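Local coordinates for dihydropteroate synthase (Mycobacterium smegmatis, PDB 6OMZ), which probably catalyses the condensation of para-aminobenzoate with 6-hydroxymethyl-7,8-dihydropterin diphosphate to give 7,8-dihydropteroate, a precursor of folates, at residues I119-S124 with P142-H147; I61-G66 with S100-H105; I192-G197 with V220-G225; A226-F231 with R269-Q274. The protein carries 1 engineered substitution. All coordinates share one frame; numbering follows the deposited sequence.

In the fold
All four contacts belong to one TIM barrel, whose eight parallel strands hold the bound pterin monophosphate at their C-terminal ends. Along the chain they follow in series: contact 2 (strands 61-65 and 98-102), contact 1 (119-122 and 143-146), contact 3 (190-193 and 223-224) and contact 4, which starts just beyond strand 223-224 and ends beyond strand 267-270. Contacts 1 and 2 are neighbours in the sheet, with centres about 9 Å apart, and contact 1 lies equally close to contact 3, which closes the barrel. The centres of contacts 1 and 4 are about 17 Å apart. Each contact touches the ligand, so the pocket is assembled from strand ends and loops far apart in sequence.

Contact 1: residues I119-S124 with P142-H147; sequences IVNDVS and PWILMH. With PMM (pterin-6-yl-methyl-monophosphate), chain D; EDO (1,2-ethanediol), chain K.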
# COMPACT_ATOMS: atom_id res chain seq x y z
N ILE A 119 5.88 -0.18 10.87
CA ILE A 119 6.29 0.05 9.49
C ILE A 119 5.72 1.40 9.07
O ILE A 119 4.62 1.77 9.48
CB ILE A 119 5.74 -1.06 8.55
CG1 ILE A 119 6.24 -2.45 8.94
CG2 ILE A 119 6.04 -0.77 7.07
CD1 ILE A 119 5.42 -3.54 8.25
N VAL A 120 6.45 2.14 8.24
CA VAL A 120 5.96 3.40 7.67
C VAL A 120 5.74 3.19 6.18
O VAL A 120 6.66 2.75 5.47
CB VAL A 120 6.94 4.57 7.90
CG1 VAL A 120 6.41 5.84 7.20
CG2 VAL A 120 7.11 4.81 9.39
N ASN A 121 4.54 3.50 5.70
CA ASN A 121 4.15 3.32 4.31
C ASN A 121 3.94 4.70 3.68
O ASN A 121 2.93 5.35 3.93
CB ASN A 121 2.87 2.48 4.22
CG ASN A 121 2.38 2.33 2.79
OD1 ASN A 121 3.17 2.39 1.86
ND2 ASN A 121 1.06 2.15 2.62
N ASP A 122 4.89 5.13 2.85
CA ASP A 122 4.94 6.50 2.34
C ASP A 122 4.65 6.52 0.84
O ASP A 122 5.52 6.19 0.03
CB ASP A 122 6.31 7.09 2.64
CG ASP A 122 6.46 8.55 2.26
OD1 ASP A 122 5.54 9.16 1.66
OD2 ASP A 122 7.53 9.09 2.58
N VAL A 123 3.43 6.93 0.46
CA VAL A 123 3.09 6.94 -0.96
C VAL A 123 3.90 7.96 -1.74
O VAL A 123 3.95 7.90 -2.97
CB VAL A 123 1.57 7.15 -1.19
CG1 VAL A 123 0.74 6.04 -0.50
CG2 VAL A 123 1.11 8.54 -0.75
N SER A 124 4.58 8.89 -1.06
CA SER A 124 5.46 9.81 -1.77
C SER A 124 6.88 9.27 -1.90
O SER A 124 7.71 9.92 -2.56
CB SER A 124 5.52 11.17 -1.07
OG SER A 124 6.31 11.06 0.11
N PRO A 142 11.01 -0.74 9.22
CA PRO A 142 10.93 -0.77 7.76
C PRO A 142 10.24 0.46 7.18
O PRO A 142 9.33 1.04 7.79
CB PRO A 142 10.14 -2.05 7.46
CG PRO A 142 10.40 -2.92 8.64
CD PRO A 142 10.44 -1.96 9.81
N TRP A 143 10.67 0.85 5.99
CA TRP A 143 10.13 1.99 5.27
C TRP A 143 9.74 1.53 3.88
O TRP A 143 10.60 1.04 3.13
CB TRP A 143 11.16 3.13 5.21
CG TRP A 143 10.68 4.47 4.69
CD1 TRP A 143 9.38 4.87 4.46
CD2 TRP A 143 11.51 5.59 4.34
NE1 TRP A 143 9.37 6.16 3.99
CE2 TRP A 143 10.65 6.63 3.91
CE3 TRP A 143 12.89 5.81 4.35
CZ2 TRP A 143 11.14 7.87 3.50
CZ3 TRP A 143 13.37 7.05 3.94
CH2 TRP A 143 12.49 8.06 3.52
N ILE A 144 8.45 1.65 3.54
CA ILE A 144 7.95 1.33 2.21
C ILE A 144 7.99 2.60 1.37
O ILE A 144 7.32 3.59 1.71
CB ILE A 144 6.52 0.77 2.27
CG1 ILE A 144 6.47 -0.54 3.07
CG2 ILE A 144 5.97 0.52 0.85
CD1 ILE A 144 5.06 -0.95 3.52
N LEU A 145 8.75 2.57 0.27
CA LEU A 145 8.87 3.68 -0.66
C LEU A 145 8.02 3.38 -1.89
O LEU A 145 8.40 2.54 -2.71
CB LEU A 145 10.33 3.90 -1.05
CG LEU A 145 11.31 4.14 0.10
CD1 LEU A 145 12.74 3.95 -0.39
CD2 LEU A 145 11.12 5.55 0.67
N MET A 146 6.89 4.07 -2.04
CA MET A 146 6.05 3.91 -3.22
C MET A 146 6.46 4.88 -4.32
O MET A 146 6.86 6.01 -4.05
CB MET A 146 4.58 4.12 -2.88
CG MET A 146 3.64 3.44 -3.86
SD MET A 146 1.94 4.07 -3.77
CE MET A 146 2.15 5.64 -4.62
N HIS A 147 6.33 4.43 -5.56
CA HIS A 147 6.68 5.27 -6.71
C HIS A 147 5.50 6.16 -7.10
O HIS A 147 4.43 5.66 -7.46
CB HIS A 147 7.09 4.44 -7.92
CG HIS A 147 7.50 5.30 -9.07
ND1 HIS A 147 6.60 5.85 -9.95
CD2 HIS A 147 8.72 5.75 -9.45
CE1 HIS A 147 7.24 6.59 -10.84
NE2 HIS A 147 8.53 6.54 -10.56
N5 PMM D . -2.55 2.88 -2.64
C6 PMM D . -3.23 3.76 -1.87
C7 PMM D . -2.75 4.12 -0.63
N8 PMM D . -1.59 3.68 -0.10
N1 PMM D . 0.29 2.44 -0.37
C2 PMM D . 1.05 1.63 -1.10
N2 PMM D . 2.25 1.26 -0.65
N3 PMM D . 0.67 1.17 -2.33
C4 PMM D . -0.51 1.49 -2.97
O4 PMM D . -0.78 1.01 -4.07
C4A PMM D . -1.38 2.40 -2.20
C8A PMM D . -0.92 2.83 -0.90
C9 PMM D . -4.45 4.39 -2.47
O10 PMM D . -5.50 3.40 -2.61
PA PMM D . -6.69 3.06 -1.54
O1P PMM D . -7.44 1.94 -2.15
O2P PMM D . -6.06 2.67 -0.20
O3P PMM D . -7.54 4.31 -1.36
C1 EDO K . 9.31 8.00 -5.06
O1 EDO K . 7.90 8.26 -5.21
C2 EDO K . 9.95 7.83 -6.43
O2 EDO K . 9.64 8.98 -7.24
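Met146 packs against Val123 where two parallel strands end at the pterin. Its CB rests 3.7 Å from Val123 CA, and with CG anti to the backbone N (chi1 -157°) the chain heads for the ligand, CG standing 4.0 Å from PMM N3. SD comes closer still, 3.5 Å from the same N3. A bend at chi3 (76°) then turns CE back across the contact, to 3.3 Å from Val123 O. Val123 itself touches the pterin through CG1, so both residues line the pocket.

Asn121 reads the edge of the pterin with both ends of its amide: OD1 accepts from PMM N2 at 2.9 Å in a nearly straight bond, while ND2 donates to PMM N1 at 3.1 Å. Across the strands Ile144 CG2 props this amide, 3.5 Å from Asn121 OD1. Facing the helices instead, the Trp143 ring lies alongside Asp122, its plane 20° from that of the carboxylate, with Trp143 NE1 3.5 Å from Asp122 CB; this buried N-H has no partner in the model. Asp122 OD1 accepts from Ser124 N, closing an Asx turn, and also from Ser124 OG.

Four backbone hydrogen bonds join the strands, which are connected by helix 132-139 in a beta-alpha-beta unit. Val120, Asp122 and Trp143 pack against that helix, while strands 98-102 and 190-193 flank the pair.

Contact 2: residues I61-G66 with S100-H105; sequences IIDVGG and SIDTMH. With PMM (pterin-6-yl-methyl-monophosphate), chain D.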
# COMPACT_ATOMS: atom_id res chain seq x y z
N ILE A 61 -0.38 -7.88 8.16
CA ILE A 61 -0.08 -6.49 8.47
C ILE A 61 -1.36 -5.70 8.30
O ILE A 61 -2.10 -5.93 7.34
CB ILE A 61 1.02 -5.93 7.55
CG1 ILE A 61 2.32 -6.73 7.70
CG2 ILE A 61 1.26 -4.42 7.84
CD1 ILE A 61 3.35 -6.44 6.63
N ILE A 62 -1.63 -4.78 9.21
CA ILE A 62 -2.75 -3.84 9.05
C ILE A 62 -2.15 -2.47 8.73
O ILE A 62 -1.37 -1.93 9.51
CB ILE A 62 -3.64 -3.76 10.30
CG1 ILE A 62 -4.27 -5.14 10.59
CG2 ILE A 62 -4.71 -2.71 10.09
CD1 ILE A 62 -5.10 -5.71 9.43
N ASP A 63 -2.53 -1.93 7.57
CA ASP A 63 -2.06 -0.63 7.10
C ASP A 63 -3.11 0.42 7.49
O ASP A 63 -4.19 0.46 6.90
CB ASP A 63 -1.83 -0.67 5.58
CG ASP A 63 -1.24 0.63 5.03
OD1 ASP A 63 -0.24 1.13 5.58
OD2 ASP A 63 -1.77 1.14 4.02
N VAL A 64 -2.79 1.26 8.47
CA VAL A 64 -3.74 2.24 9.00
C VAL A 64 -3.45 3.59 8.35
O VAL A 64 -2.30 4.04 8.31
CB VAL A 64 -3.65 2.32 10.53
CG1 VAL A 64 -4.56 3.42 11.09
CG2 VAL A 64 -4.02 0.95 11.15
N GLY A 65 -4.50 4.25 7.84
CA GLY A 65 -4.35 5.56 7.22
C GLY A 65 -5.44 6.52 7.67
O GLY A 65 -6.54 6.10 8.05
N GLY A 66 -5.12 7.81 7.63
CA GLY A 66 -6.09 8.82 8.03
C GLY A 66 -6.46 9.77 6.92
O GLY A 66 -7.37 10.60 7.06
N SER A 100 1.33 -0.94 9.86
CA SER A 100 1.99 0.10 9.09
C SER A 100 1.14 1.36 9.11
O SER A 100 -0.09 1.28 9.09
CB SER A 100 2.26 -0.36 7.66
OG SER A 100 1.08 -0.72 6.99
N ILE A 101 1.81 2.51 9.16
CA ILE A 101 1.15 3.82 9.06
C ILE A 101 1.30 4.33 7.63
O ILE A 101 2.41 4.51 7.12
CB ILE A 101 1.74 4.82 10.07
CG1 ILE A 101 1.18 6.25 9.82
CG2 ILE A 101 3.28 4.83 10.05
CD1 ILE A 101 -0.33 6.40 10.15
N ASP A 102 0.16 4.55 6.96
CA ASP A 102 0.11 5.06 5.59
C ASP A 102 0.07 6.58 5.70
O ASP A 102 -0.99 7.19 5.88
CB ASP A 102 -1.11 4.49 4.87
CG ASP A 102 -1.19 4.89 3.40
OD1 ASP A 102 -0.53 5.87 2.96
OD2 ASP A 102 -1.93 4.21 2.66
N THR A 103 1.24 7.21 5.62
CA THR A 103 1.32 8.67 5.68
C THR A 103 2.53 9.14 4.89
O THR A 103 3.53 8.43 4.77
CB THR A 103 1.38 9.20 7.14
OG1 THR A 103 1.24 10.63 7.16
CG2 THR A 103 2.73 8.85 7.78
N MET A 104 2.40 10.35 4.33
CA MET A 104 3.50 11.08 3.70
C MET A 104 4.15 12.08 4.64
O MET A 104 5.10 12.76 4.23
CB MET A 104 3.03 11.87 2.47
CG MET A 104 2.21 11.15 1.45
SD MET A 104 1.74 12.35 0.15
CE MET A 104 0.59 13.41 1.02
N HIS A 105 3.63 12.24 5.85
CA HIS A 105 4.01 13.35 6.72
C HIS A 105 4.84 12.83 7.88
O HIS A 105 4.40 11.93 8.61
CB HIS A 105 2.75 14.08 7.19
CG HIS A 105 1.89 14.56 6.07
ND1 HIS A 105 0.56 14.22 5.94
CD2 HIS A 105 2.18 15.33 4.99
CE1 HIS A 105 0.07 14.78 4.85
NE2 HIS A 105 1.03 15.46 4.26
N5 PMM D . -2.55 2.88 -2.64
C6 PMM D . -3.23 3.76 -1.87
C7 PMM D . -2.75 4.12 -0.63
N8 PMM D . -1.59 3.68 -0.10
N1 PMM D . 0.29 2.44 -0.37
C2 PMM D . 1.05 1.63 -1.10
N2 PMM D . 2.25 1.26 -0.65
N3 PMM D . 0.67 1.17 -2.33
C4 PMM D . -0.51 1.49 -2.97
O4 PMM D . -0.78 1.01 -4.07
C4A PMM D . -1.38 2.40 -2.20
C8A PMM D . -0.92 2.83 -0.90
C9 PMM D . -4.45 4.39 -2.47
O10 PMM D . -5.50 3.40 -2.61
PA PMM D . -6.69 3.06 -1.54
O1P PMM D . -7.44 1.94 -2.15
O2P PMM D . -6.06 2.67 -0.20
O3P PMM D . -7.54 4.31 -1.36
O HOH W 1 -2.41 8.62 7.59
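Ile62 and Val64, on either side of Asp63 in sequence, carry the backbone hydrogen bonds to Ser100 and Asp102 in parallel fashion. Ser100 N donates to Ile62 O, Val64 N to Ser100 O at 2.8 Å, and Asp102 N to Val64 O in an almost straight bond (178°). Beyond the last of these, a water bridges the strand ends, accepting from Gly66 N and lying 2.6 Å from Asp102 O.

Among side chains, the hydroxyl of Ser100 donates to Asp63 OD1 at 2.7 Å, meeting it on the anti side. A chi1 of 58° sets OG between the backbone N and carbonyl carbon of Ser100, turned to the neighbouring strand. Van der Waals contact includes Ile61 CG2, 3.8 Å from Ser100 OG.

Charge is concentrated at the ligand end. Asp63 OD2 and Asp102 OD2 stand 3.4 Å apart, an approach that Arg269 probably makes tolerable by forming a salt bridge to each. Asp102 OD2 also lies 2.8 Å from PMM N8, while Asp63 remains one layer back from the pterin.

Strand 61-65, helix 78-93 and strand 98-102 make up a right-handed beta-alpha-beta crossover of the TIM barrel, whose pocket lies at the C-terminal ends of the strands.

Contact 3: residues I192-G197 with V220-G225; sequences IDPGLG and VPVLVG. With PMM (pterin-6-yl-methyl-monophosphate), chain D.
The carboxylate of Asp193 is sandwiched, with Leu223 O over one face, 3.1 Å from Asp193 CG, and the side chain of Met146 over the opposite one. Its two oxygens divide the work at the rim. OD2 accepts two bent hydrogen bonds from the pterin, from PMM N3 at 2.8 Å and from PMM N2 at the same length, while OD1 takes the backbone N-H of Gly195 on its anti side, closing an Asx turn that fixes the rotation of the group. The chain reaches the pterin because CG is anti to the backbone N (chi1 -179°). At the carbonyl edge of the pterin a water lies 2.9 Å from PMM O4 and 2.6 Å from Asp193 OD1; it accepts from the backbone N-H groups of Leu196 and Gly225, linking both segments to the ligand. At Gly225 the backbone passes close to the ligand, its O 3.3 Å from PMM O4.

Farther from the ligand, Ile192 N donates to Pro221 O and Leu223 N to Ile192 O, both 2.9 Å long. These bonds form a single backbone bridge. Ile192 CG1 meets Val220 CG1 at 3.9 Å, the two side chains crossing at about a right angle. On the other side of Asp193, Leu196 CD1 touches Val224 CG1.

The contact joins strands 190-193 and 223-224, the sixth and seventh of the barrel. Val222 packs on helix 212-216 and Leu196 on helix 202-210, while strands 143-146 and 267-270 lie on the outer flanks of the pair.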
# COMPACT_ATOMS: atom_id res chain seq x y z
N ILE A 192 10.01 -1.49 -1.61
CA ILE A 192 9.62 -0.62 -2.72
C ILE A 192 8.28 -1.09 -3.29
O ILE A 192 7.89 -2.25 -3.15
CB ILE A 192 10.69 -0.56 -3.82
CG1 ILE A 192 11.05 -1.96 -4.31
CG2 ILE A 192 11.92 0.23 -3.31
CD1 ILE A 192 12.10 -1.99 -5.43
N ASP A 193 7.59 -0.16 -3.97
CA ASP A 193 6.22 -0.40 -4.45
C ASP A 193 6.10 0.38 -5.75
O ASP A 193 6.39 1.59 -5.75
CB ASP A 193 5.19 0.08 -3.40
CG ASP A 193 3.73 -0.16 -3.80
OD1 ASP A 193 3.39 -0.11 -5.00
OD2 ASP A 193 2.90 -0.38 -2.88
N PRO A 194 5.68 -0.24 -6.86
CA PRO A 194 5.61 0.50 -8.14
C PRO A 194 4.53 1.57 -8.19
O PRO A 194 4.48 2.33 -9.17
CB PRO A 194 5.33 -0.60 -9.17
CG PRO A 194 4.57 -1.67 -8.37
CD PRO A 194 5.22 -1.64 -6.99
N GLY A 195 3.65 1.66 -7.19
CA GLY A 195 2.65 2.71 -7.16
C GLY A 195 1.67 2.63 -8.31
O GLY A 195 1.50 3.61 -9.05
N LEU A 196 1.01 1.48 -8.47
CA LEU A 196 0.09 1.30 -9.59
C LEU A 196 -0.99 2.37 -9.58
O LEU A 196 -1.56 2.70 -8.54
CB LEU A 196 -0.55 -0.10 -9.53
CG LEU A 196 0.40 -1.30 -9.48
CD1 LEU A 196 -0.39 -2.60 -9.31
CD2 LEU A 196 1.25 -1.35 -10.74
N GLY A 197 -1.26 2.96 -10.75
CA GLY A 197 -2.31 3.94 -10.88
C GLY A 197 -1.95 5.36 -10.48
O GLY A 197 -2.68 6.29 -10.82
N VAL A 220 15.37 -5.88 -3.32
CA VAL A 220 14.59 -5.08 -2.37
C VAL A 220 13.18 -5.67 -2.33
O VAL A 220 12.59 -5.89 -3.40
CB VAL A 220 14.55 -3.60 -2.77
CG1 VAL A 220 13.84 -2.77 -1.69
CG2 VAL A 220 15.97 -3.07 -3.03
N PRO A 221 12.62 -5.97 -1.15
CA PRO A 221 11.25 -6.50 -1.09
C PRO A 221 10.27 -5.59 -1.81
O PRO A 221 10.36 -4.37 -1.73
CB PRO A 221 10.95 -6.56 0.41
CG PRO A 221 12.31 -6.67 1.05
CD PRO A 221 13.26 -5.90 0.18
N VAL A 222 9.34 -6.21 -2.54
CA VAL A 222 8.38 -5.48 -3.37
C VAL A 222 6.97 -5.67 -2.82
O VAL A 222 6.52 -6.81 -2.65
CB VAL A 222 8.44 -5.92 -4.84
CG1 VAL A 222 7.38 -5.16 -5.65
CG2 VAL A 222 9.84 -5.68 -5.43
N LEU A 223 6.28 -4.56 -2.58
CA LEU A 223 4.86 -4.55 -2.23
C LEU A 223 4.07 -4.10 -3.45
O LEU A 223 4.47 -3.16 -4.14
CB LEU A 223 4.61 -3.59 -1.06
CG LEU A 223 3.16 -3.28 -0.65
CD1 LEU A 223 2.50 -4.53 -0.08
CD2 LEU A 223 3.14 -2.14 0.38
N VAL A 224 2.94 -4.77 -3.70
CA VAL A 224 2.06 -4.44 -4.82
C VAL A 224 0.72 -3.96 -4.27
O VAL A 224 0.11 -4.64 -3.43
CB VAL A 224 1.85 -5.66 -5.74
CG1 VAL A 224 0.77 -5.37 -6.77
CG2 VAL A 224 3.15 -6.04 -6.42
N GLY A 225 0.24 -2.82 -4.76
CA GLY A 225 -1.09 -2.36 -4.41
C GLY A 225 -1.97 -2.15 -5.63
O GLY A 225 -1.91 -1.10 -6.27
N5 PMM D . -2.55 2.88 -2.64
C6 PMM D . -3.23 3.76 -1.87
C7 PMM D . -2.75 4.12 -0.63
N8 PMM D . -1.59 3.68 -0.10
N1 PMM D . 0.29 2.44 -0.37
C2 PMM D . 1.05 1.63 -1.10
N2 PMM D . 2.25 1.26 -0.65
N3 PMM D . 0.67 1.17 -2.33
C4 PMM D . -0.51 1.49 -2.97
O4 PMM D . -0.78 1.01 -4.07
C4A PMM D . -1.38 2.40 -2.20
C8A PMM D . -0.92 2.83 -0.90
C9 PMM D . -4.45 4.39 -2.47
O10 PMM D . -5.50 3.40 -2.61
PA PMM D . -6.69 3.06 -1.54
O1P PMM D . -7.44 1.94 -2.15
O2P PMM D . -6.06 2.67 -0.20
O3P PMM D . -7.54 4.31 -1.36
O HOH W 2 1.02 -0.23 -6.00

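Contact 4: residues A226-F231 with R269-Q274; sequences ASRKRF and RVHDVQ. With PMM (pterin-6-yl-methyl-monophosphate), chain D.
Ser227 OG lies at the edge of the His271 ring, 3.1 Å from His271 CD2, where two loops meet at the C-terminal mouth of the TIM barrel. Ser227 sits in a type II beta turn from Ala226 to Lys229, closed by Lys229 N donating to Ala226 O. The next side chain, Arg228, crosses His271 at about a right angle, its guanidinium plane 66° from the imidazole, and touches it through CD, 3.7 Å from His271 CD2. The charged end of Arg228 is drawn on to Glu250 and Asp247.

Both meet the imidazole at CD2, and its neighbouring NE2 donates to PMM O1P at 2.6 Å. Arg269 comes in differently. Its chain runs extended from CG to NE, and the guanidinium lies with one face against the pterin, CZ being 3.2 Å from PMM N8. The NH1 and NH2 groups both donate to PMM O2P, at 2.8 and 2.9 Å, so Arg269 and His271 together give the phosphate three N-H donors; Arg70 also bonds the ligand. In the conformer given, Lys229 NZ donates to the pterin carbonyl, PMM O4, and to the backbone oxygens of Leu196 and Gly225.

Two waters also bridge the segments. One molecule accepts from Ala226 N and donates to Arg269 O; a second is hydrogen-bonded to Ser227 OG at 2.6 Å and accepts from the backbone N of Asp272.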
# COMPACT_ATOMS: atom_id res chain seq x y z
N ALA A 226 -2.78 -3.15 -5.97
CA ALA A 226 -3.70 -3.04 -7.10
C ALA A 226 -5.16 -2.90 -6.69
O ALA A 226 -6.00 -2.56 -7.53
CB ALA A 226 -3.55 -4.26 -8.02
N SER A 227 -5.46 -3.15 -5.42
CA SER A 227 -6.83 -3.37 -4.94
C SER A 227 -7.79 -2.28 -5.37
O SER A 227 -7.62 -1.11 -4.99
CB SER A 227 -6.79 -3.49 -3.42
OG SER A 227 -8.09 -3.70 -2.89
N ARG A 228 -8.79 -2.65 -6.16
CA ARG A 228 -9.90 -1.79 -6.57
C ARG A 228 -9.47 -0.59 -7.41
O ARG A 228 -10.27 0.32 -7.62
CB ARG A 228 -10.68 -1.30 -5.35
CG ARG A 228 -11.18 -2.45 -4.47
CD ARG A 228 -11.71 -1.95 -3.12
NE ARG A 228 -12.88 -1.09 -3.23
CZ ARG A 228 -14.14 -1.52 -3.14
NH1 ARG A 228 -14.39 -2.81 -2.97
NH2 ARG A 228 -15.14 -0.66 -3.23
N LYS A 229 -8.24 -0.57 -7.90
CA LYS A 229 -7.74 0.61 -8.59
C LYS A 229 -8.43 0.80 -9.95
O LYS A 229 -9.05 -0.12 -10.50
CB LYS A 229 -6.22 0.51 -8.77
CG LYS A 229 -5.45 0.55 -7.45
CD LYS A 229 -4.40 1.64 -7.44
CE LYS A 229 -3.77 1.81 -6.06
NZ LYS A 229 -2.32 1.51 -6.09
N ARG A 230 -8.30 2.02 -10.48
CA ARG A 230 -9.05 2.44 -11.66
C ARG A 230 -8.80 1.53 -12.86
O ARG A 230 -9.72 1.29 -13.65
CB ARG A 230 -8.70 3.89 -11.98
CG ARG A 230 -9.54 4.52 -13.10
CD ARG A 230 -9.37 6.06 -13.17
NE ARG A 230 -8.02 6.48 -13.55
CZ ARG A 230 -7.61 6.67 -14.80
NH1 ARG A 230 -8.45 6.49 -15.82
NH2 ARG A 230 -6.36 7.05 -15.04
N PHE A 231 -7.56 1.05 -13.03
CA PHE A 231 -7.28 0.19 -14.19
C PHE A 231 -8.07 -1.12 -14.15
O PHE A 231 -8.33 -1.70 -15.21
CB PHE A 231 -5.77 -0.08 -14.34
CG PHE A 231 -5.18 -1.15 -13.43
CD1 PHE A 231 -5.28 -1.06 -12.04
CD2 PHE A 231 -4.42 -2.19 -13.97
CE1 PHE A 231 -4.69 -2.01 -11.22
CE2 PHE A 231 -3.82 -3.15 -13.15
CZ PHE A 231 -3.96 -3.05 -11.77
N ARG A 269 -1.07 -5.25 -0.88
CA ARG A 269 -1.90 -4.34 -0.09
C ARG A 269 -3.33 -4.41 -0.63
O ARG A 269 -3.56 -4.10 -1.80
CB ARG A 269 -1.35 -2.91 -0.15
CG ARG A 269 -2.10 -1.89 0.73
CD ARG A 269 -1.51 -0.47 0.53
NE ARG A 269 -2.23 0.53 1.31
CZ ARG A 269 -3.34 1.15 0.90
NH1 ARG A 269 -3.87 0.87 -0.28
NH2 ARG A 269 -3.91 2.06 1.68
N VAL A 270 -4.28 -4.86 0.22
CA VAL A 270 -5.64 -5.14 -0.24
C VAL A 270 -6.67 -4.65 0.76
O VAL A 270 -6.43 -4.58 1.97
CB VAL A 270 -5.87 -6.66 -0.51
CG1 VAL A 270 -4.88 -7.19 -1.59
CG2 VAL A 270 -5.73 -7.46 0.79
N HIS A 271 -7.86 -4.34 0.25
CA HIS A 271 -8.99 -4.06 1.11
C HIS A 271 -9.71 -5.34 1.51
O HIS A 271 -10.09 -5.52 2.67
CB HIS A 271 -9.96 -3.11 0.40
CG HIS A 271 -9.36 -1.77 0.08
ND1 HIS A 271 -9.42 -0.71 0.95
CD2 HIS A 271 -8.68 -1.34 -1.00
CE1 HIS A 271 -8.82 0.34 0.41
NE2 HIS A 271 -8.36 -0.02 -0.78
N ASP A 272 -9.94 -6.23 0.54
CA ASP A 272 -10.69 -7.47 0.77
C ASP A 272 -9.67 -8.55 1.10
O ASP A 272 -9.17 -9.26 0.23
CB ASP A 272 -11.54 -7.85 -0.44
CG ASP A 272 -12.54 -8.96 -0.15
OD1 ASP A 272 -12.33 -9.75 0.80
OD2 ASP A 272 -13.55 -9.05 -0.89
N VAL A 273 -9.34 -8.65 2.39
CA VAL A 273 -8.35 -9.63 2.82
C VAL A 273 -8.85 -11.05 2.58
O VAL A 273 -8.12 -11.91 2.07
CB VAL A 273 -7.98 -9.37 4.29
CG1 VAL A 273 -7.20 -10.55 4.88
CG2 VAL A 273 -7.14 -8.08 4.37
N GLN A 274 -10.12 -11.32 2.89
CA GLN A 274 -10.65 -12.67 2.73
C GLN A 274 -10.50 -13.16 1.29
O GLN A 274 -10.12 -14.32 1.06
CB GLN A 274 -12.12 -12.70 3.14
CG GLN A 274 -12.72 -14.09 2.97
CD GLN A 274 -14.17 -14.17 3.43
OE1 GLN A 274 -15.10 -14.07 2.62
NE2 GLN A 274 -14.36 -14.36 4.72
N5 PMM D . -2.55 2.88 -2.64
C6 PMM D . -3.23 3.76 -1.87
C7 PMM D . -2.75 4.12 -0.63
N8 PMM D . -1.59 3.68 -0.10
N1 PMM D . 0.29 2.44 -0.37
C2 PMM D . 1.05 1.63 -1.10
N2 PMM D . 2.25 1.26 -0.65
N3 PMM D . 0.67 1.17 -2.33
C4 PMM D . -0.51 1.49 -2.97
O4 PMM D . -0.78 1.01 -4.07
C4A PMM D . -1.38 2.40 -2.20
C8A PMM D . -0.92 2.83 -0.90
C9 PMM D . -4.45 4.39 -2.47
O10 PMM D . -5.50 3.40 -2.61
PA PMM D . -6.69 3.06 -1.54
O1P PMM D . -7.44 1.94 -2.15
O2P PMM D . -6.06 2.67 -0.20
O3P PMM D . -7.54 4.31 -1.36
O HOH W 3 -3.60 -5.21 -4.22
O HOH W 4 -9.39 -5.89 -2.17